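Local coordinates for rhodopsin (Todarodes pacificus, PDB 2Z73), which senses light for vision at low light intensity, using isomerization of bound 11-cis retinal to trigger G-protein signalling that activates phospholipase C, at residues 63-68 and 319-324. Sequence-based numbering, arbitrary orientation.
Sequences KSLQTP and HPKFRE. With BOG (octyl beta-D-glucopyranoside), chain C.
The first cytoplasmic loop, between helices 31-61 and 70-87, meets the start of amphipathic helix 320-329 (helix 8 of rhodopsin-like receptors) through Ser64 and Leu65 on one side and chiefly Lys321 on the other. Residues 63-66 form a type I beta turn, and the CD2 methyl of Leu65 reaches from it to Lys321 CB at 3.3 Å, the two side chains running past each other in opposite directions. Leu65 CD2 is also 4.2 Å from Phe322 N, while the other neighbours of Leu65 include Phe59 of helix 31-61. From CG onward Lys321 is fully extended (chi2 180°), carrying its ammonium from the helix to the carbonyl of Ser64: CD passes 4.1 Å from Ser64 CB, and NZ makes a weak hydrogen bond of 3.3 Å to Ser64 O. A second weak bond, 3.1 Å, joins Lys321 NZ to O3 of the octyl glucoside, whose sugar also lies beside Thr67, with CG2 3.3 Å from detergent O6. Asp347 and Glu351 form long, weak ion pairs with the same ammonium. His319 is the N-cap: its ND1 accepts from Phe322 N at 3.1 Å, a fairly straight bond (159°) whose donor lies 30° out of the imidazole plane. Lys321 CB sits at the edge of that ring. The cap closes off the first turn of helix 320-329. The ring of Phe322 meets that of Phe59, and its side chain is about 4 Å, nearest atoms, from the bound docosane. Such contact between the first intracellular loop and helix 8 is a familiar feature of the cytoplasmic face of rhodopsin-family G-protein-coupled receptors.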
ATOM      1  N   LYS A  63       8.724   5.925 -21.426  1.00 58.07           N
ATOM      2  CA  LYS A  63      10.176   6.080 -21.378  1.00 57.49           C
ATOM      3  C   LYS A  63      10.652   6.973 -20.241  1.00 58.05           C
ATOM      4  O   LYS A  63      11.685   6.708 -19.623  1.00 58.11           O
ATOM      5  CB  LYS A  63      10.695   6.635 -22.710  1.00 58.01           C
ATOM      6  CG  LYS A  63      12.222   6.736 -22.778  1.00 61.50           C
ATOM      7  CD  LYS A  63      12.729   7.266 -24.118  1.00 62.29           C
ATOM      8  CE  LYS A  63      12.341   8.718 -24.337  1.00 65.95           C
ATOM      9  NZ  LYS A  63      12.896   9.255 -25.617  1.00 65.92           N
ATOM     10  N   SER A  64       9.907   8.036 -19.966  1.00 56.47           N
ATOM     11  CA  SER A  64      10.282   8.957 -18.905  1.00 56.26           C
ATOM     12  C   SER A  64      10.148   8.332 -17.524  1.00 58.64           C
ATOM     13  O   SER A  64      10.698   8.849 -16.550  1.00 61.33           O
ATOM     14  CB  SER A  64       9.431  10.224 -18.988  1.00 55.66           C
ATOM     15  OG  SER A  64       8.051   9.922 -18.976  1.00 59.02           O
ATOM     16  N   LEU A  65       9.429   7.216 -17.439  1.00 58.03           N
ATOM     17  CA  LEU A  65       9.233   6.531 -16.165  1.00 57.41           C
ATOM     18  C   LEU A  65      10.015   5.212 -16.091  1.00 59.78           C
ATOM     19  O   LEU A  65       9.642   4.313 -15.344  1.00 59.53           O
ATOM     20  CB  LEU A  65       7.746   6.237 -15.967  1.00 57.37           C
ATOM     21  CG  LEU A  65       6.710   7.321 -16.290  1.00 58.12           C
ATOM     22  CD1 LEU A  65       5.308   6.808 -15.952  1.00 53.63           C
ATOM     23  CD2 LEU A  65       7.016   8.582 -15.500  1.00 59.36           C
ATOM     24  N   GLN A  66      11.110   5.106 -16.838  1.00 63.77           N
ATOM     25  CA  GLN A  66      11.904   3.875 -16.878  1.00 69.21           C
ATOM     26  C   GLN A  66      13.035   3.676 -15.855  1.00 71.52           C
ATOM     27  O   GLN A  66      13.857   2.761 -16.015  1.00 73.67           O
ATOM     28  CB  GLN A  66      12.486   3.698 -18.281  1.00 72.50           C
ATOM     29  CG  GLN A  66      12.089   2.406 -18.957  1.00 74.92           C
ATOM     30  CD  GLN A  66      10.603   2.333 -19.215  1.00 76.01           C
ATOM     31  OE1 GLN A  66       9.803   2.412 -18.290  1.00 76.16           O
ATOM     32  NE2 GLN A  66      10.224   2.186 -20.483  1.00 78.43           N
ATOM     33  N   THR A  67      13.094   4.505 -14.819  1.00 70.31           N
ATOM     34  CA  THR A  67      14.146   4.359 -13.813  1.00 68.74           C
ATOM     35  C   THR A  67      13.898   3.159 -12.897  1.00 65.36           C
ATOM     36  O   THR A  67      12.755   2.766 -12.680  1.00 65.11           O
ATOM     37  CB  THR A  67      14.274   5.636 -12.956  1.00 71.06           C
ATOM     38  OG1 THR A  67      12.973   6.203 -12.750  1.00 74.15           O
ATOM     39  CG2 THR A  67      15.170   6.656 -13.640  1.00 73.35           C
ATOM     40  N   PRO A  68      14.971   2.559 -12.347  1.00 63.43           N
ATOM     41  CA  PRO A  68      14.867   1.400 -11.453  1.00 61.65           C
ATOM     42  C   PRO A  68      13.921   1.534 -10.261  1.00 60.13           C
ATOM     43  O   PRO A  68      13.122   0.638 -10.001  1.00 59.08           O
ATOM     44  CB  PRO A  68      16.314   1.169 -11.027  1.00 60.93           C
ATOM     45  CG  PRO A  68      17.070   1.542 -12.251  1.00 60.26           C
ATOM     46  CD  PRO A  68      16.386   2.840 -12.654  1.00 62.79           C
ATOM     47  N   HIS A 319       1.672  13.533  -9.148  1.00 55.62           N
ATOM     48  CA  HIS A 319       2.843  13.024  -9.848  1.00 52.97           C
ATOM     49  C   HIS A 319       2.914  13.587 -11.269  1.00 53.04           C
ATOM     50  O   HIS A 319       2.178  13.150 -12.151  1.00 54.42           O
ATOM     51  CB  HIS A 319       2.798  11.500  -9.882  1.00 47.71           C
ATOM     52  CG  HIS A 319       4.117  10.875 -10.176  1.00 42.68           C
ATOM     53  ND1 HIS A 319       4.798  11.100 -11.353  1.00 43.98           N
ATOM     54  CD2 HIS A 319       4.898  10.054  -9.438  1.00 42.44           C
ATOM     55  CE1 HIS A 319       5.946  10.446 -11.328  1.00 41.27           C
ATOM     56  NE2 HIS A 319       6.031   9.804 -10.177  1.00 43.05           N
ATOM     57  N   PRO A 320       3.819  14.557 -11.506  1.00 53.09           N
ATOM     58  CA  PRO A 320       4.008  15.208 -12.809  1.00 53.92           C
ATOM     59  C   PRO A 320       4.230  14.289 -14.012  1.00 55.00           C
ATOM     60  O   PRO A 320       3.399  14.256 -14.920  1.00 55.89           O
ATOM     61  CB  PRO A 320       5.188  16.147 -12.560  1.00 53.46           C
ATOM     62  CG  PRO A 320       5.970  15.434 -11.515  1.00 52.40           C
ATOM     63  CD  PRO A 320       4.886  14.956 -10.573  1.00 53.56           C
ATOM     64  N   LYS A 321       5.334  13.548 -14.036  1.00 54.54           N
ATOM     65  CA  LYS A 321       5.578  12.663 -15.169  1.00 55.63           C
ATOM     66  C   LYS A 321       4.400  11.734 -15.401  1.00 54.82           C
ATOM     67  O   LYS A 321       3.968  11.545 -16.534  1.00 56.16           O
ATOM     68  CB  LYS A 321       6.852  11.835 -14.963  1.00 57.76           C
ATOM     69  CG  LYS A 321       8.131  12.572 -15.340  1.00 60.52           C
ATOM     70  CD  LYS A 321       9.361  11.708 -15.116  1.00 63.23           C
ATOM     71  CE  LYS A 321      10.629  12.457 -15.494  1.00 67.27           C
ATOM     72  NZ  LYS A 321      11.856  11.647 -15.259  1.00 71.14           N
ATOM     73  N   PHE A 322       3.869  11.171 -14.321  1.00 54.31           N
ATOM     74  CA  PHE A 322       2.737  10.259 -14.420  1.00 52.40           C
ATOM     75  C   PHE A 322       1.517  10.980 -14.965  1.00 53.42           C
ATOM     76  O   PHE A 322       0.797  10.452 -15.815  1.00 53.68           O
ATOM     77  CB  PHE A 322       2.411   9.669 -13.052  1.00 49.72           C
ATOM     78  CG  PHE A 322       1.258   8.709 -13.065  1.00 48.85           C
ATOM     79  CD1 PHE A 322       1.300   7.561 -13.845  1.00 47.69           C
ATOM     80  CD2 PHE A 322       0.136   8.947 -12.286  1.00 46.26           C
ATOM     81  CE1 PHE A 322       0.241   6.665 -13.845  1.00 46.53           C
ATOM     82  CE2 PHE A 322      -0.928   8.055 -12.277  1.00 49.13           C
ATOM     83  CZ  PHE A 322      -0.876   6.911 -13.058  1.00 47.50           C
ATOM     84  N   ARG A 323       1.280  12.189 -14.476  1.00 53.48           N
ATOM     85  CA  ARG A 323       0.143  12.969 -14.940  1.00 54.78           C
ATOM     86  C   ARG A 323       0.317  13.310 -16.411  1.00 54.79           C
ATOM     87  O   ARG A 323      -0.658  13.437 -17.156  1.00 55.92           O
ATOM     88  CB  ARG A 323       0.015  14.261 -14.121  1.00 55.98           C
ATOM     89  CG  ARG A 323      -0.662  14.075 -12.773  1.00 51.77           C
ATOM     90  CD  ARG A 323      -0.513  15.310 -11.910  1.00 53.18           C
ATOM     91  NE  ARG A 323      -0.991  16.533 -12.557  1.00 53.62           N
ATOM     92  CZ  ARG A 323      -2.271  16.857 -12.726  1.00 53.81           C
ATOM     93  NH1 ARG A 323      -3.236  16.051 -12.295  1.00 49.72           N
ATOM     94  NH2 ARG A 323      -2.586  17.997 -13.321  1.00 55.46           N
ATOM     95  N   GLU A 324       1.567  13.456 -16.824  1.00 54.37           N
ATOM     96  CA  GLU A 324       1.876  13.778 -18.212  1.00 55.34           C
ATOM     97  C   GLU A 324       1.355  12.608 -19.041  1.00 54.85           C
ATOM     98  O   GLU A 324       0.456  12.751 -19.869  1.00 54.55           O
ATOM     99  CB  GLU A 324       3.395  13.913 -18.368  1.00 56.24           C
ATOM    100  CG  GLU A 324       3.874  14.832 -19.472  1.00 59.84           C
ATOM    101  CD  GLU A 324       5.360  14.662 -19.742  1.00 62.68           C
ATOM    102  OE1 GLU A 324       5.948  15.513 -20.442  1.00 63.39           O
ATOM    103  OE2 GLU A 324       5.938  13.660 -19.254  1.00 65.30           O
TER
HETATM  104  C1  BOG C1005      13.495   9.692 -10.769  1.00100.97           C
HETATM  105  O1  BOG C1005      13.083   9.423  -9.498  1.00 93.99           O
HETATM  106  C2  BOG C1005      12.920  11.071 -10.962  1.00103.78           C
HETATM  107  O2  BOG C1005      11.445  11.111 -10.853  1.00105.33           O
HETATM  108  C3  BOG C1005      13.375  11.376 -12.316  1.00105.97           C
HETATM  109  O3  BOG C1005      12.868  12.648 -12.499  1.00105.83           O
HETATM  110  C4  BOG C1005      14.956  11.307 -12.384  1.00106.64           C
HETATM  111  O4  BOG C1005      15.400  11.600 -13.672  1.00107.27           O
HETATM  112  C5  BOG C1005      15.466   9.945 -12.174  1.00106.27           C
HETATM  113  O5  BOG C1005      15.003   9.662 -10.858  1.00103.92           O
HETATM  114  C6  BOG C1005      17.050   9.873 -12.227  1.00107.22           C
HETATM  115  O6  BOG C1005      17.498   8.429 -12.014  1.00106.49           O
HETATM  116  C1' BOG C1005      12.727   8.076  -9.637  1.00 83.53           C
HETATM  117  C2' BOG C1005      12.624   7.676  -8.251  1.00 77.28           C
HETATM  118  C3' BOG C1005      11.231   7.150  -8.187  1.00 71.90           C
HETATM  119  C4' BOG C1005      10.846   7.584  -6.889  1.00 67.89           C
HETATM  120  C5' BOG C1005       9.612   6.810  -6.609  1.00 61.85           C
HETATM  121  C6' BOG C1005       8.929   7.695  -5.718  1.00 59.91           C
HETATM  122  C7' BOG C1005       7.669   6.964  -5.497  1.00 60.11           C
HETATM  123  C8' BOG C1005       6.774   8.035  -5.196  1.00 54.52           C